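Local coordinates for protein dachshund homolog 1 (Homo sapiens, PDB 1L8R) that acts as a DNA-binding transcription factor that regulates organogenesis and seems to regulate SIX proteins, this piece being its winged-helix-like DACHbox-N domain, at residues C25-L30 against C83-R88; V10-A15 against K89-L94; C29-F34 against G74-G79. All coordinates share one frame; numbering follows the deposited sequence.

Interaction 1 (C25-L30 against C83-R88); sequences CELICL and CKLISR
Ile28 and Ile86 form a hydrogen-bonded antiparallel pair between central strands of the sheet of the winged-helix-like DACHbox-N domain. The bond from Ile86 N to Ile28 O is 3.1 Å. The reverse bond, from Ile28 N to Ile86 O, is less sure because that oxygen is modelled too close to Ile28 CD1. Leu30 N adds a bond to Lys84 O of 3.1 Å. The N-to-C directions of the short segments 25-29 and 84-87 differ by 130°, a marked twist.

Arg88 CB nears only Ile28 CD1, whose place is doubtful, and CG lies 3.8 Å from Ile28 CG2, the two side chains crossing at about a right angle. The chain bends about the CG-CD bond (chi3 -62°), which brings the guanidinium beside Glu26. NE stays 3.8 Å from Glu26 OE2, and NH2 forms a salt bridge to that oxygen at 3.2 Å. OE2 lies above the guanidinium plane, displaced to its rim, so charge holds the pair and no N-H points at it. NH1 instead bonds to Asp11 O.

Cys29 and Leu85 lie on the face opposite Ile28 and Ile86. Leu27 CB packs on Leu85 CB at 3.8 Å, and Cys29 SG lies 3.8 Å from Cys83 SG, beyond disulfide length. Backbone bonds and apolar side chains thus join the strands, while the ion pair at their partly exposed end is likely to add a less directional attraction.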
loop_
_atom_site.group_PDB
_atom_site.type_symbol
_atom_site.label_atom_id
_atom_site.label_comp_id
_atom_site.label_asym_id
_atom_site.label_seq_id
_atom_site.Cartn_x
_atom_site.Cartn_y
_atom_site.Cartn_z
ATOM N N CYS A 25 13.200 2.063 4.054
ATOM C CA CYS A 25 12.371 0.868 3.982
ATOM C C CYS A 25 11.552 0.855 2.699
ATOM O O CYS A 25 10.968 1.863 2.317
ATOM C CB CYS A 25 11.433 0.804 5.185
ATOM S SG CYS A 25 10.587 -0.778 5.355
ATOM N N GLU A 26 11.519 -0.292 2.032
ATOM C CA GLU A 26 10.764 -0.427 0.802
ATOM C C GLU A 26 9.289 -0.566 1.161
ATOM O O GLU A 26 8.894 -1.500 1.859
ATOM C CB GLU A 26 11.233 -1.657 0.026
ATOM C CG GLU A 26 10.637 -1.773 -1.358
ATOM C CD GLU A 26 11.267 -2.888 -2.162
ATOM O OE1 GLU A 26 12.463 -2.767 -2.511
ATOM O OE2 GLU A 26 10.569 -3.883 -2.440
ATOM N N LEU A 27 8.478 0.363 0.677
ATOM C CA LEU A 27 7.055 0.334 0.969
ATOM C C LEU A 27 6.259 0.178 -0.311
ATOM O O LEU A 27 6.683 0.633 -1.371
ATOM C CB LEU A 27 6.644 1.631 1.658
ATOM C CG LEU A 27 7.488 2.059 2.855
ATOM C CD1 LEU A 27 6.974 3.405 3.354
ATOM C CD2 LEU A 27 7.431 1.012 3.957
ATOM N N ILE A 28 5.109 -0.478 -0.220
ATOM C CA ILE A 28 4.285 -0.636 -1.399
ATOM C C ILE A 28 2.949 0.075 -1.228
ATOM O O ILE A 28 2.534 0.424 -0.108
ATOM C CB ILE A 28 4.071 -2.138 -1.771
ATOM C CG1 ILE A 28 3.390 -2.896 -0.632
ATOM C CG2 ILE A 28 5.429 -2.782 -2.071
ATOM C CD1 ILE A 28 4.306 -3.230 0.505
ATOM N N CYS A 29 2.295 0.311 -2.356
ATOM C CA CYS A 29 1.012 0.998 -2.391
ATOM C C CYS A 29 -0.079 0.141 -1.745
ATOM O O CYS A 29 -0.467 -0.896 -2.283
ATOM C CB CYS A 29 0.667 1.314 -3.838
ATOM S SG CYS A 29 -0.934 2.051 -4.054
ATOM N N LEU A 30 -0.562 0.573 -0.586
ATOM C CA LEU A 30 -1.582 -0.174 0.148
ATOM C C LEU A 30 -2.896 -0.411 -0.601
ATOM O O LEU A 30 -3.367 -1.551 -0.681
ATOM C CB LEU A 30 -1.866 0.501 1.491
ATOM C CG LEU A 30 -2.950 -0.151 2.363
ATOM C CD1 LEU A 30 -2.611 -1.616 2.606
ATOM C CD2 LEU A 30 -3.060 0.608 3.680
ATOM N N CYS A 83 -3.106 8.647 -0.431
ATOM C CA CYS A 83 -2.672 7.257 -0.504
ATOM C C CYS A 83 -1.684 6.924 0.594
ATOM O O CYS A 83 -0.890 7.766 1.000
ATOM C CB CYS A 83 -2.020 6.961 -1.854
ATOM S SG CYS A 83 -1.796 5.189 -2.147
ATOM N N LYS A 84 -1.739 5.685 1.073
ATOM C CA LYS A 84 -0.833 5.231 2.116
ATOM C C LYS A 84 0.035 4.080 1.639
ATOM O O LYS A 84 -0.331 3.348 0.715
ATOM C CB LYS A 84 -1.622 4.842 3.364
ATOM C CG LYS A 84 -2.158 6.066 4.098
ATOM C CD LYS A 84 -3.095 5.702 5.222
ATOM C CE LYS A 84 -3.562 6.952 5.950
ATOM N NZ LYS A 84 -4.641 6.644 6.940
ATOM N N LEU A 85 1.195 3.944 2.278
ATOM C CA LEU A 85 2.172 2.924 1.936
ATOM C C LEU A 85 2.566 2.109 3.165
ATOM O O LEU A 85 2.673 2.646 4.263
ATOM C CB LEU A 85 3.445 3.593 1.401
ATOM C CG LEU A 85 3.376 4.613 0.261
ATOM C CD1 LEU A 85 4.768 5.202 0.031
ATOM C CD2 LEU A 85 2.854 3.950 -1.015
ATOM N N ILE A 86 2.777 0.808 2.992
ATOM C CA ILE A 86 3.246 -0.011 4.109
ATOM C C ILE A 86 4.236 -1.040 3.577
ATOM O O ILE A 86 4.233 -1.345 2.391
ATOM C CB ILE A 86 2.101 -0.729 4.889
ATOM C CG1 ILE A 86 1.308 -1.658 3.976
ATOM C CG2 ILE A 86 1.217 0.311 5.582
ATOM C CD1 ILE A 86 0.379 -2.592 4.761
ATOM N N SER A 87 5.104 -1.548 4.447
ATOM C CA SER A 87 6.101 -2.526 4.022
ATOM C C SER A 87 5.458 -3.844 3.606
ATOM O O SER A 87 4.338 -4.159 4.010
ATOM C CB SER A 87 7.114 -2.769 5.149
ATOM O OG SER A 87 6.505 -3.379 6.277
ATOM N N ARG A 88 6.159 -4.625 2.789
ATOM C CA ARG A 88 5.601 -5.898 2.361
ATOM C C ARG A 88 5.391 -6.820 3.555
ATOM O O ARG A 88 4.424 -7.578 3.590
ATOM C CB ARG A 88 6.494 -6.556 1.304
ATOM C CG ARG A 88 6.279 -5.968 -0.089
ATOM C CD ARG A 88 7.029 -6.719 -1.177
ATOM N NE ARG A 88 8.474 -6.669 -0.978
ATOM C CZ ARG A 88 9.366 -7.018 -1.898
ATOM N NH1 ARG A 88 8.964 -7.444 -3.089
ATOM N NH2 ARG A 88 10.661 -6.937 -1.628
HETATM O O HOH W 1 9.572 -3.964 2.771
#

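Interaction 2 (V10-A15 against K89-L94); sequences VDLRGA and KDFETL
Leu12 and Phe91 supply the apolar part of this contact, which joins the hairpin of strands 8-12 and 15-22 to helix 88-99. Leu12 CD2 lies 4.0 Å from Phe91 CD2, and the two side chains cross at about a right angle. Leu12 reaches the ring because its CG stands opposite the backbone N (chi1 -179°). Ala33 of helix 30-37 packs against both residues.

The charged part lies beside it. Arg13 and Glu92 run past each other in opposite directions. Arg13 NH1 forms a salt bridge with Glu92 OE1 at 3.0 Å. Its hydrogen bond is weak, bent to 133° at the hydrogen, and the guanidinium and carboxylate planes are 44° apart. OE1 nevertheless sits at the guanidinium edge, near its plane. The other oxygen, OE2, rests 3.5 Å from Leu12 CD1 and touches the aliphatic part of Arg13. The guanidinium also makes a cation-pi contact with Tyr95.

Backbone and side-chain bonds shape the hairpin end. Leu12 to Ala15 form a type I' turn, with Ala15 N bonded to Leu12 O at 2.9 Å. The carboxylate of Asp11 accepts from Gly14 N, with OD2 at 3.2 Å, an Asx motif.

A buried leucine-phenylalanine contact thus lies beside an ion pair with a weak, bent hydrogen bond at a partly exposed edge. Burial of the apolar groups is likely to hold the hairpin to the helix, whereas solvent probably screens the ion pair in part.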
loop_
_atom_site.group_PDB
_atom_site.type_symbol
_atom_site.label_atom_id
_atom_site.label_comp_id
_atom_site.label_asym_id
_atom_site.label_seq_id
_atom_site.Cartn_x
_atom_site.Cartn_y
_atom_site.Cartn_z
ATOM N N VAL A 10 7.560 -3.772 -7.882
ATOM C CA VAL A 10 8.164 -4.873 -7.147
ATOM C C VAL A 10 7.163 -6.013 -7.056
ATOM O O VAL A 10 5.970 -5.816 -7.270
ATOM C CB VAL A 10 8.572 -4.440 -5.722
ATOM C CG1 VAL A 10 9.585 -3.309 -5.798
ATOM C CG2 VAL A 10 7.344 -4.010 -4.933
ATOM N N ASP A 11 7.645 -7.206 -6.735
ATOM C CA ASP A 11 6.756 -8.350 -6.652
ATOM C C ASP A 11 6.101 -8.474 -5.288
ATOM O O ASP A 11 6.740 -8.282 -4.253
ATOM C CB ASP A 11 7.512 -9.647 -6.962
ATOM C CG ASP A 11 6.580 -10.838 -7.145
ATOM O OD1 ASP A 11 5.949 -10.942 -8.221
ATOM O OD2 ASP A 11 6.466 -11.662 -6.210
ATOM N N LEU A 12 4.811 -8.776 -5.301
ATOM C CA LEU A 12 4.051 -8.976 -4.081
ATOM C C LEU A 12 3.123 -10.143 -4.338
ATOM O O LEU A 12 2.167 -10.030 -5.108
ATOM C CB LEU A 12 3.231 -7.736 -3.716
ATOM C CG LEU A 12 2.423 -7.898 -2.421
ATOM C CD1 LEU A 12 3.363 -8.278 -1.282
ATOM C CD2 LEU A 12 1.687 -6.607 -2.091
ATOM N N ARG A 13 3.420 -11.275 -3.708
ATOM C CA ARG A 13 2.600 -12.466 -3.866
ATOM C C ARG A 13 2.361 -12.791 -5.344
ATOM O O ARG A 13 1.247 -13.110 -5.748
ATOM C CB ARG A 13 1.261 -12.268 -3.146
ATOM C CG ARG A 13 1.388 -11.877 -1.678
ATOM C CD ARG A 13 0.017 -11.635 -1.042
ATOM N NE ARG A 13 -0.792 -12.850 -0.971
ATOM C CZ ARG A 13 -0.662 -13.792 -0.040
ATOM N NH1 ARG A 13 0.246 -13.670 0.919
ATOM N NH2 ARG A 13 -1.443 -14.864 -0.068
ATOM N N GLY A 14 3.412 -12.684 -6.152
ATOM C CA GLY A 14 3.294 -13.001 -7.566
ATOM C C GLY A 14 2.778 -11.898 -8.469
ATOM O O GLY A 14 2.691 -12.073 -9.684
ATOM N N ALA A 15 2.431 -10.756 -7.888
ATOM C CA ALA A 15 1.931 -9.645 -8.679
ATOM C C ALA A 15 2.908 -8.482 -8.625
ATOM O O ALA A 15 3.819 -8.456 -7.794
ATOM C CB ALA A 15 0.567 -9.207 -8.165
ATOM N N LYS A 89 6.279 -6.736 4.543
ATOM C CA LYS A 89 6.158 -7.564 5.740
ATOM C C LYS A 89 4.897 -7.165 6.507
ATOM O O LYS A 89 4.172 -8.020 7.017
ATOM C CB LYS A 89 7.375 -7.395 6.652
ATOM C CG LYS A 89 7.445 -8.440 7.760
ATOM C CD LYS A 89 8.604 -8.189 8.720
ATOM C CE LYS A 89 8.230 -7.185 9.800
ATOM N NZ LYS A 89 7.187 -7.744 10.710
ATOM N N ASP A 90 4.647 -5.861 6.596
ATOM C CA ASP A 90 3.464 -5.375 7.292
ATOM C C ASP A 90 2.203 -5.724 6.514
ATOM O O ASP A 90 1.141 -5.966 7.103
ATOM C CB ASP A 90 3.551 -3.861 7.524
ATOM C CG ASP A 90 4.437 -3.500 8.712
ATOM O OD1 ASP A 90 4.751 -4.399 9.521
ATOM O OD2 ASP A 90 4.809 -2.317 8.851
ATOM N N PHE A 91 2.300 -5.760 5.190
ATOM C CA PHE A 91 1.125 -6.109 4.421
ATOM C C PHE A 91 0.799 -7.575 4.691
ATOM O O PHE A 91 -0.360 -7.937 4.842
ATOM C CB PHE A 91 1.339 -5.930 2.923
ATOM C CG PHE A 91 0.123 -6.268 2.115
ATOM C CD1 PHE A 91 -0.969 -5.407 2.089
ATOM C CD2 PHE A 91 0.032 -7.481 1.443
ATOM C CE1 PHE A 91 -2.138 -5.747 1.415
ATOM C CE2 PHE A 91 -1.130 -7.831 0.767
ATOM C CZ PHE A 91 -2.218 -6.964 0.750
ATOM N N GLU A 92 1.829 -8.415 4.752
ATOM C CA GLU A 92 1.596 -9.835 5.000
ATOM C C GLU A 92 0.974 -10.026 6.380
ATOM O O GLU A 92 0.090 -10.861 6.555
ATOM C CB GLU A 92 2.898 -10.637 4.880
ATOM C CG GLU A 92 3.552 -10.593 3.493
ATOM C CD GLU A 92 2.613 -10.982 2.347
ATOM O OE1 GLU A 92 1.506 -11.498 2.602
ATOM O OE2 GLU A 92 2.996 -10.774 1.174
ATOM N N THR A 93 1.429 -9.248 7.357
ATOM C CA THR A 93 0.875 -9.322 8.703
ATOM C C THR A 93 -0.603 -8.953 8.602
ATOM O O THR A 93 -1.461 -9.597 9.202
ATOM C CB THR A 93 1.580 -8.339 9.661
ATOM O OG1 THR A 93 2.959 -8.709 9.800
ATOM C CG2 THR A 93 0.921 -8.356 11.033
ATOM N N LEU A 94 -0.893 -7.902 7.839
ATOM C CA LEU A 94 -2.270 -7.470 7.639
ATOM C C LEU A 94 -3.046 -8.571 6.922
ATOM O O LEU A 94 -4.153 -8.929 7.320
ATOM C CB LEU A 94 -2.311 -6.191 6.800
ATOM C CG LEU A 94 -3.689 -5.823 6.251
ATOM C CD1 LEU A 94 -4.604 -5.425 7.410
ATOM C CD2 LEU A 94 -3.559 -4.693 5.247
#

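Interaction 3 (C29-F34 against G74-G79); sequences CLPQAF and GAIQPG
Extended torsions in Gln32 (chi1 179°, chi2 175°) carry its amide straight out from the first turn of helix 30-37 and lay it against Ala75. The contact lies in the winged-helix-like domain, where the start of this helix meets the loop that follows helix 64-73. Gly74, with its positive phi, ends that earlier helix in a Schellman motif just before Ala75.

Ala75 CB sits over the flat side of the Gln32 amide. It is 3.7 Å from Gln32 OE1 and 3.9 Å from Gln32 NE2. Lower on the same side chain, Gln32 CB rests 3.5 Å from Ala75 O. No hydrogen bond crosses between the two segments. The amide is held from elsewhere instead: OE1 accepts from the backbone N of Ala18 in strand 15-22, which should limit its rotation. With an alanine in place of Gln32, Ala18 N would probably lose this acceptor and a gap is likely to open beside the Ala75 methyl.

Ile76 makes the other half of the contact. Its CG2 methyl stands opposite the carbonyl carbon and points at Cys29, with CG2 3.9 Å from Cys29 SG. The same methyl meets the ring of Pro31, at 4.1 Å from Pro31 CB. Ile76 also packs on Val67 and Leu70 of helix 64-73, so it lies between that helix and the start of helix 30-37. Cys29 is the N-cap residue of the latter: its SG accepts a weak bond from Gln32 N at 3.6 Å.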
loop_
_atom_site.group_PDB
_atom_site.type_symbol
_atom_site.label_atom_id
_atom_site.label_comp_id
_atom_site.label_asym_id
_atom_site.label_seq_id
_atom_site.Cartn_x
_atom_site.Cartn_y
_atom_site.Cartn_z
ATOM N N CYS A 29 2.295 0.311 -2.356
ATOM C CA CYS A 29 1.012 0.998 -2.391
ATOM C C CYS A 29 -0.079 0.141 -1.745
ATOM O O CYS A 29 -0.467 -0.896 -2.283
ATOM C CB CYS A 29 0.667 1.314 -3.838
ATOM S SG CYS A 29 -0.934 2.051 -4.054
ATOM N N LEU A 30 -0.562 0.573 -0.586
ATOM C CA LEU A 30 -1.582 -0.174 0.148
ATOM C C LEU A 30 -2.896 -0.411 -0.601
ATOM O O LEU A 30 -3.367 -1.551 -0.681
ATOM C CB LEU A 30 -1.866 0.501 1.491
ATOM C CG LEU A 30 -2.950 -0.151 2.363
ATOM C CD1 LEU A 30 -2.611 -1.616 2.606
ATOM C CD2 LEU A 30 -3.060 0.608 3.680
ATOM N N PRO A 31 -3.511 0.648 -1.156
ATOM C CA PRO A 31 -4.773 0.447 -1.882
ATOM C C PRO A 31 -4.629 -0.533 -3.038
ATOM O O PRO A 31 -5.542 -1.318 -3.316
ATOM C CB PRO A 31 -5.131 1.851 -2.358
ATOM C CG PRO A 31 -4.544 2.722 -1.305
ATOM C CD PRO A 31 -3.194 2.087 -1.059
ATOM N N GLN A 32 -3.484 -0.486 -3.715
ATOM C CA GLN A 32 -3.237 -1.380 -4.840
ATOM C C GLN A 32 -3.144 -2.822 -4.359
ATOM O O GLN A 32 -3.760 -3.713 -4.949
ATOM C CB GLN A 32 -1.949 -0.989 -5.570
ATOM C CG GLN A 32 -1.597 -1.891 -6.747
ATOM C CD GLN A 32 -0.385 -1.390 -7.511
ATOM O OE1 GLN A 32 0.583 -0.925 -6.914
ATOM N NE2 GLN A 32 -0.429 -1.498 -8.835
ATOM N N ALA A 33 -2.382 -3.051 -3.291
ATOM C CA ALA A 33 -2.232 -4.397 -2.736
ATOM C C ALA A 33 -3.591 -4.892 -2.253
ATOM O O ALA A 33 -3.920 -6.071 -2.390
ATOM C CB ALA A 33 -1.225 -4.391 -1.583
ATOM N N PHE A 34 -4.373 -3.984 -1.680
ATOM C CA PHE A 34 -5.708 -4.311 -1.198
ATOM C C PHE A 34 -6.574 -4.814 -2.357
ATOM O O PHE A 34 -7.170 -5.889 -2.268
ATOM C CB PHE A 34 -6.356 -3.073 -0.572
ATOM C CG PHE A 34 -7.827 -3.228 -0.297
ATOM C CD1 PHE A 34 -8.273 -3.994 0.772
ATOM C CD2 PHE A 34 -8.766 -2.618 -1.121
ATOM C CE1 PHE A 34 -9.638 -4.151 1.019
ATOM C CE2 PHE A 34 -10.129 -2.769 -0.883
ATOM C CZ PHE A 34 -10.565 -3.536 0.189
ATOM N N GLY A 74 -1.722 3.912 -12.568
ATOM C CA GLY A 74 -2.934 3.128 -12.441
ATOM C C GLY A 74 -2.981 2.373 -11.123
ATOM O O GLY A 74 -3.879 1.555 -10.912
ATOM N N ALA A 75 -2.014 2.636 -10.241
ATOM C CA ALA A 75 -1.953 1.981 -8.935
ATOM C C ALA A 75 -3.157 2.369 -8.086
ATOM O O ALA A 75 -3.662 1.565 -7.299
ATOM C CB ALA A 75 -0.659 2.347 -8.219
ATOM N N ILE A 76 -3.585 3.620 -8.226
ATOM C CA ILE A 76 -4.771 4.127 -7.539
ATOM C C ILE A 76 -5.639 4.781 -8.618
ATOM O O ILE A 76 -5.138 5.147 -9.691
ATOM C CB ILE A 76 -4.421 5.168 -6.438
ATOM C CG1 ILE A 76 -3.525 6.270 -7.019
ATOM C CG2 ILE A 76 -3.759 4.466 -5.254
ATOM C CD1 ILE A 76 -3.242 7.413 -6.037
ATOM N N GLN A 77 -6.930 4.918 -8.340
ATOM C CA GLN A 77 -7.865 5.499 -9.297
ATOM C C GLN A 77 -7.690 7.002 -9.511
ATOM O O GLN A 77 -7.217 7.717 -8.630
ATOM C CB GLN A 77 -9.298 5.181 -8.870
ATOM C CG GLN A 77 -9.654 3.711 -9.025
ATOM C CD GLN A 77 -9.596 3.251 -10.473
ATOM O OE1 GLN A 77 -10.400 3.678 -11.304
ATOM N NE2 GLN A 77 -8.639 2.381 -10.782
ATOM N N PRO A 78 -8.080 7.497 -10.699
ATOM C CA PRO A 78 -7.977 8.910 -11.077
ATOM C C PRO A 78 -8.527 9.935 -10.088
ATOM O O PRO A 78 -7.992 11.037 -9.984
ATOM C CB PRO A 78 -8.708 8.957 -12.415
ATOM C CG PRO A 78 -8.398 7.627 -12.996
ATOM C CD PRO A 78 -8.620 6.704 -11.818
ATOM N N GLY A 79 -9.593 9.581 -9.375
ATOM C CA GLY A 79 -10.183 10.509 -8.422
ATOM C C GLY A 79 -9.577 10.473 -7.029
ATOM O O GLY A 79 -10.010 11.205 -6.139
#

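Overall arrangement
Interactions 1 and 2 have centres about 9 Å apart, interactions 1 and 3 about 11 Å, and interactions 2 and 3 about 14 Å. Interaction 1 joins strands 25-29 and 84-87 near the centre of the chain. Helix 30-37 follows directly on strand 25-29, so interactions 1 and 3 share Cys29 and Leu30. Helix 88-99 follows strand 84-87 and leads into interaction 2. Along the chain, interactions 1 and 3 both fall inside the loop closed by interaction 2. Ala33 of helix 30-37 packs against Leu12 and Phe91 of interaction 2. Together they tie one antiparallel sheet to its flanking helices, within the domain that resembles the forkhead/winged-helix DNA-binding motif.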